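Local coordinates for putative S41 protease (Bacteroides fragilis NCTC 9343, PDB 3K50), which is probably a serine peptidase of family S41, although its activity and substrates are not established, at residues A[226-231]-A[388-393]; A[307-312]-A[316-321]. One frame throughout, in Å; residues are numbered along the deposited sequence.

Contact 1: A[226-231]-A[388-393]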
loop_
_atom_site.group_PDB
_atom_site.type_symbol
_atom_site.label_atom_id
_atom_site.label_comp_id
_atom_site.label_asym_id
_atom_site.label_seq_id
_atom_site.Cartn_x
_atom_site.Cartn_y
_atom_site.Cartn_z
ATOM N N GLU A 226 -20.923 2.039 9.574
ATOM C CA GLU A 226 -20.473 2.057 8.172
ATOM C C GLU A 226 -18.948 2.193 8.240
ATOM O O GLU A 226 -18.415 2.627 9.254
ATOM C CB GLU A 226 -21.067 3.200 7.322
ATOM C CG GLU A 226 -22.571 3.179 7.125
ATOM C CD GLU A 226 -23.149 2.122 6.191
ATOM O OE1 GLU A 226 -22.473 1.530 5.314
ATOM O OE2 GLU A 226 -24.372 1.954 6.278
ATOM N N PHE A 227 -18.252 1.849 7.160
ATOM C CA PHE A 227 -16.776 1.857 7.195
ATOM C C PHE A 227 -16.109 2.145 5.822
ATOM O O PHE A 227 -16.459 1.593 4.771
ATOM C CB PHE A 227 -16.284 0.529 7.789
ATOM C CG PHE A 227 -14.893 0.570 8.368
ATOM C CD1 PHE A 227 -13.767 0.517 7.552
ATOM C CD2 PHE A 227 -14.704 0.596 9.733
ATOM C CE1 PHE A 227 -12.493 0.552 8.087
ATOM C CE2 PHE A 227 -13.443 0.609 10.273
ATOM C CZ PHE A 227 -12.332 0.605 9.472
ATOM N N VAL A 228 -15.139 3.053 5.862
ATOM C CA VAL A 228 -14.328 3.394 4.709
ATOM C C VAL A 228 -12.874 2.998 5.045
ATOM O O VAL A 228 -12.246 3.599 5.926
ATOM C CB VAL A 228 -14.399 4.871 4.389
ATOM C CG1 VAL A 228 -13.503 5.196 3.204
ATOM C CG2 VAL A 228 -15.847 5.285 4.130
ATOM N N LEU A 229 -12.390 1.940 4.404
ATOM C CA LEU A 229 -11.013 1.458 4.556
ATOM C C LEU A 229 -10.166 2.010 3.372
ATOM O O LEU A 229 -10.343 1.596 2.226
ATOM C CB LEU A 229 -11.013 -0.064 4.575
ATOM C CG LEU A 229 -9.687 -0.827 4.637
ATOM C CD1 LEU A 229 -9.010 -0.678 5.950
ATOM C CD2 LEU A 229 -9.954 -2.364 4.318
ATOM N N ASP A 230 -9.250 2.936 3.677
ATOM C CA ASP A 230 -8.450 3.620 2.677
ATOM C C ASP A 230 -7.124 2.858 2.472
ATOM O O ASP A 230 -6.210 2.933 3.282
ATOM C CB ASP A 230 -8.274 5.092 3.145
ATOM C CG ASP A 230 -7.672 5.987 2.103
ATOM O OD1 ASP A 230 -7.119 5.484 1.108
ATOM O OD2 ASP A 230 -7.777 7.231 2.262
ATOM N N LEU A 231 -7.064 2.058 1.397
ATOM C CA LEU A 231 -5.893 1.279 1.023
ATOM C C LEU A 231 -5.226 1.864 -0.234
ATOM O O LEU A 231 -4.474 1.215 -0.954
ATOM C CB LEU A 231 -6.350 -0.139 0.726
ATOM C CG LEU A 231 -7.034 -0.918 1.832
ATOM C CD1 LEU A 231 -7.418 -2.391 1.375
ATOM C CD2 LEU A 231 -6.170 -0.924 3.111
ATOM N N THR A 388 -11.577 13.925 -2.027
ATOM C CA THR A 388 -12.255 13.251 -3.161
ATOM C C THR A 388 -12.803 11.823 -2.892
ATOM O O THR A 388 -14.010 11.617 -2.948
ATOM C CB THR A 388 -11.361 13.260 -4.416
ATOM O OG1 THR A 388 -10.868 14.598 -4.621
ATOM C CG2 THR A 388 -12.101 12.804 -5.663
ATOM N N LEU A 389 -11.921 10.853 -2.602
ATOM C CA LEU A 389 -12.375 9.470 -2.536
ATOM C C LEU A 389 -13.228 9.237 -1.301
ATOM O O LEU A 389 -14.214 8.534 -1.385
ATOM C CB LEU A 389 -11.209 8.452 -2.639
ATOM C CG LEU A 389 -10.200 8.611 -3.776
ATOM C CD1 LEU A 389 -9.137 7.432 -3.804
ATOM C CD2 LEU A 389 -10.915 8.736 -5.095
ATOM N N LEU A 390 -12.907 9.876 -0.172
ATOM C CA LEU A 390 -13.747 9.672 1.022
ATOM C C LEU A 390 -15.108 10.339 0.780
ATOM O O LEU A 390 -16.097 9.774 1.061
ATOM C CB LEU A 390 -13.082 10.208 2.289
ATOM C CG LEU A 390 -13.961 10.372 3.556
ATOM C CD1 LEU A 390 -14.549 9.021 3.977
ATOM C CD2 LEU A 390 -13.178 10.983 4.666
ATOM N N ASN A 391 -15.122 11.537 0.219
ATOM C CA ASN A 391 -16.366 12.217 -0.086
ATOM C C ASN A 391 -17.261 11.352 -0.982
ATOM O O ASN A 391 -18.473 11.324 -0.817
ATOM C CB ASN A 391 -16.112 13.542 -0.780
ATOM C CG ASN A 391 -17.374 14.355 -0.909
ATOM O OD1 ASN A 391 -17.986 14.351 -1.947
ATOM N ND2 ASN A 391 -17.820 14.950 0.185
ATOM N N ALA A 392 -16.661 10.688 -1.962
ATOM C CA ALA A 392 -17.421 9.818 -2.877
ATOM C C ALA A 392 -18.125 8.712 -2.111
ATOM O O ALA A 392 -19.315 8.442 -2.353
ATOM C CB ALA A 392 -16.509 9.225 -3.979
ATOM N N ALA A 393 -17.394 8.036 -1.222
ATOM C CA ALA A 393 -17.935 6.981 -0.427
ATOM C C ALA A 393 -19.090 7.500 0.401
ATOM O O ALA A 393 -20.138 6.873 0.477
ATOM C CB ALA A 393 -16.871 6.392 0.530
#

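Contact 2: A[307-312]-A[316-321]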
loop_
_atom_site.group_PDB
_atom_site.type_symbol
_atom_site.label_atom_id
_atom_site.label_comp_id
_atom_site.label_asym_id
_atom_site.label_seq_id
_atom_site.Cartn_x
_atom_site.Cartn_y
_atom_site.Cartn_z
HETATM N N MSE A 307 -6.097 -9.132 -1.439
HETATM C CA MSE A 307 -6.606 -10.333 -0.733
HETATM C C MSE A 307 -7.771 -9.992 0.176
HETATM O O MSE A 307 -8.727 -10.754 0.269
HETATM C CB MSE A 307 -5.469 -10.974 0.060
HETATM C CG MSE A 307 -5.821 -12.209 0.960
HETATM SE SE MSE A 307 -6.843 -11.823 2.634
HETATM C CE MSE A 307 -6.283 -13.361 3.963
ATOM N N VAL A 308 -7.714 -8.831 0.814
ATOM C CA VAL A 308 -8.774 -8.400 1.673
ATOM C C VAL A 308 -10.025 -8.194 0.874
ATOM O O VAL A 308 -11.126 -8.604 1.269
ATOM C CB VAL A 308 -8.406 -7.070 2.413
ATOM C CG1 VAL A 308 -9.646 -6.507 3.094
ATOM C CG2 VAL A 308 -7.263 -7.340 3.367
ATOM N N ILE A 309 -9.887 -7.564 -0.258
ATOM C CA ILE A 309 -11.035 -7.380 -1.144
ATOM C C ILE A 309 -11.582 -8.716 -1.626
ATOM O O ILE A 309 -12.786 -8.979 -1.551
ATOM C CB ILE A 309 -10.697 -6.500 -2.398
ATOM C CG1 ILE A 309 -10.284 -5.072 -1.956
ATOM C CG2 ILE A 309 -11.853 -6.527 -3.400
ATOM C CD1 ILE A 309 -9.567 -4.232 -3.099
ATOM N N ASN A 310 -10.717 -9.556 -2.147
ATOM C CA ASN A 310 -11.186 -10.832 -2.683
ATOM C C ASN A 310 -11.926 -11.755 -1.670
ATOM O O ASN A 310 -12.890 -12.440 -2.019
ATOM C CB ASN A 310 -9.976 -11.608 -3.262
ATOM C CG ASN A 310 -10.407 -12.870 -3.982
ATOM O OD1 ASN A 310 -11.282 -12.797 -4.854
ATOM N ND2 ASN A 310 -9.820 -14.048 -3.601
ATOM N N CYS A 311 -11.346 -11.855 -0.471
ATOM C CA CYS A 311 -11.791 -12.693 0.626
ATOM C C CYS A 311 -12.971 -12.173 1.390
ATOM O O CYS A 311 -13.774 -12.969 1.892
ATOM C CB CYS A 311 -10.620 -12.933 1.568
ATOM S SG CYS A 311 -9.360 -13.961 0.653
ATOM N N LEU A 312 -13.101 -10.857 1.504
ATOM C CA LEU A 312 -14.351 -10.315 2.045
ATOM C C LEU A 312 -15.541 -10.318 1.045
ATOM O O LEU A 312 -16.699 -10.393 1.490
ATOM C CB LEU A 312 -14.174 -8.915 2.565
ATOM C CG LEU A 312 -13.253 -8.778 3.756
ATOM C CD1 LEU A 312 -13.180 -7.296 4.067
ATOM C CD2 LEU A 312 -13.776 -9.621 4.934
HETATM N N MSE A 316 -19.716 -10.164 2.373
HETATM C CA MSE A 316 -20.256 -8.852 2.655
HETATM C C MSE A 316 -20.204 -8.047 1.346
HETATM O O MSE A 316 -19.630 -8.514 0.332
HETATM C CB MSE A 316 -19.503 -8.197 3.853
HETATM C CG MSE A 316 -18.092 -7.874 3.653
HETATM SE SE MSE A 316 -17.105 -7.291 5.251
HETATM C CE MSE A 316 -17.993 -5.619 6.007
ATOM N N LYS A 317 -20.903 -6.905 1.351
ATOM C CA LYS A 317 -20.920 -5.980 0.233
ATOM C C LYS A 317 -19.677 -5.107 0.335
ATOM O O LYS A 317 -19.457 -4.341 1.338
ATOM C CB LYS A 317 -22.204 -5.106 0.250
ATOM C CG LYS A 317 -22.316 -4.139 -0.968
ATOM C CD LYS A 317 -23.641 -3.318 -0.895
ATOM C CE LYS A 317 -23.811 -2.262 -1.996
ATOM N NZ LYS A 317 -24.880 -1.276 -1.574
ATOM N N VAL A 318 -18.833 -5.232 -0.670
ATOM C CA VAL A 318 -17.560 -4.536 -0.732
ATOM C C VAL A 318 -17.687 -3.537 -1.897
ATOM O O VAL A 318 -17.952 -3.947 -3.009
ATOM C CB VAL A 318 -16.398 -5.519 -1.000
ATOM C CG1 VAL A 318 -15.069 -4.766 -1.094
ATOM C CG2 VAL A 318 -16.311 -6.536 0.077
ATOM N N VAL A 319 -17.523 -2.233 -1.646
ATOM C CA VAL A 319 -17.668 -1.251 -2.701
ATOM C C VAL A 319 -16.320 -0.634 -2.891
ATOM O O VAL A 319 -15.766 -0.119 -1.954
ATOM C CB VAL A 319 -18.699 -0.153 -2.291
ATOM C CG1 VAL A 319 -18.675 1.017 -3.270
ATOM C CG2 VAL A 319 -20.162 -0.762 -2.089
ATOM N N LEU A 320 -15.810 -0.689 -4.111
ATOM C CA LEU A 320 -14.511 -0.191 -4.480
ATOM C C LEU A 320 -14.636 1.155 -5.164
ATOM O O LEU A 320 -15.375 1.282 -6.110
ATOM C CB LEU A 320 -13.800 -1.172 -5.400
ATOM C CG LEU A 320 -13.591 -2.596 -4.867
ATOM C CD1 LEU A 320 -12.844 -3.415 -5.917
ATOM C CD2 LEU A 320 -12.876 -2.573 -3.499
ATOM N N ILE A 321 -13.910 2.145 -4.622
ATOM C CA ILE A 321 -13.912 3.529 -5.096
ATOM C C ILE A 321 -12.492 3.967 -5.360
ATOM O O ILE A 321 -11.637 3.806 -4.514
ATOM C CB ILE A 321 -14.570 4.461 -4.049
ATOM C CG1 ILE A 321 -16.066 4.165 -3.929
ATOM C CG2 ILE A 321 -14.419 5.990 -4.430
ATOM C CD1 ILE A 321 -16.705 4.832 -2.715
#

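Contact 1: A[226-231]-A[388-393]
Val228 turns CG1 away from its own backbone N (chi1 178°) and leaves CG2 on the amide side, which spreads both methyls before helix 388-398; Leu390, with chi1 166° and chi2 60°, swings CD1 out to meet them. This is strand-to-helix packing against the mixed sheet of the S41 peptidase domain, assigned to the ClpP/crotonase clan. Strand 226-230 runs within that sheet between strands 187-194 and 292-297, and the helix comes from near the end of the chain to cover one face. The backbones come nearest at Val228 and Ala393, whose CA atoms lie 7.2 Å apart. So short a gap suits a small residue on the helix, and Ala393 supplies one: its bond to CB points at the strand, and the methyl reaches Val228 without a longer side chain. Leu390, one helical turn earlier, starts off to the side, and its longer side chain carries CD1 in to the strand. A beta-branched valine fits the extended strand and gives two methyls close to the backbone without a flexible tip. The union is wholly apolar and modest, burying 116 Å² between buried residues. Phe227 and Leu229 point to the other face, where they meet helix 239-249. Next along the strand, Asp230 OD2 forms a salt bridge with Arg232 and a hydrogen bond with Tyr191. At the centre, Leu390 CD1 sits over the valine fork, 4.0 Å from Val228 CG1 and 4.0 Å from Val228 CG2, while Val228 CG2 also meets Ala393 CB at 3.9 Å.

Contact 2: A[307-312]-A[316-321]
Helix 307-312, touching through Ile309 and Leu312, runs back over strand 317-321 with the axes of the two short segments 9.0 Å apart and 144° between their directions. Where the chain turns from one to the other, Met316 N gives a weak hydrogen bond to Leu312 O, 3.2 Å long and bent to 128°. Beyond it everything is apolar. Met316, a selenomethionine, has CG set between its own backbone N and carbonyl carbon (chi1 65°), which lays the chain beside Leu312, both pointing the same way; SE rests 4.1 Å from Leu312 CD1 and equally far from Leu312 CD2. A long unbranched side chain can follow its neighbour in this manner. Val318 fills the middle, its CG2 4.1 Å from Leu312 CB, a short beta-branched residue whose CA lies 7.1 Å from the CA of Ile309. Farther along, Ile309 and Leu320 meet tip to tip, Ile309 CD1 3.7 Å from Leu320 CD2, for two longer chains bridge the gap there. Leu312 also packs on Cys246 of helix 239-249, and Met316 on Val293 of the adjoining strand. The arrangement is the second half of a beta-alpha-beta crossover, in which helix 304-312 links the neighbouring parallel strands 292-297 and 317-322.

How the contacts relate
Both contacts seat a helix on the same mixed sheet, but on its two faces. Contact 2 lies on the side shared with helix 239-249, contact 1 on the side covered by the C-terminal helix. Strand 317-322 connects them: Val318 and Leu320 serve contact 2, while Ile321 turns the other way and places CD1 3.4 Å from Ala393 CA. Both belong to the buried core and are built of aliphatic side chains. Contact 1 joins parts distant in sequence with a few methyls around one valine; contact 2 joins consecutive elements over 270 Å², adding a weak backbone bond at the turn and the long, flexible side chain of Met316, present here as selenomethionine.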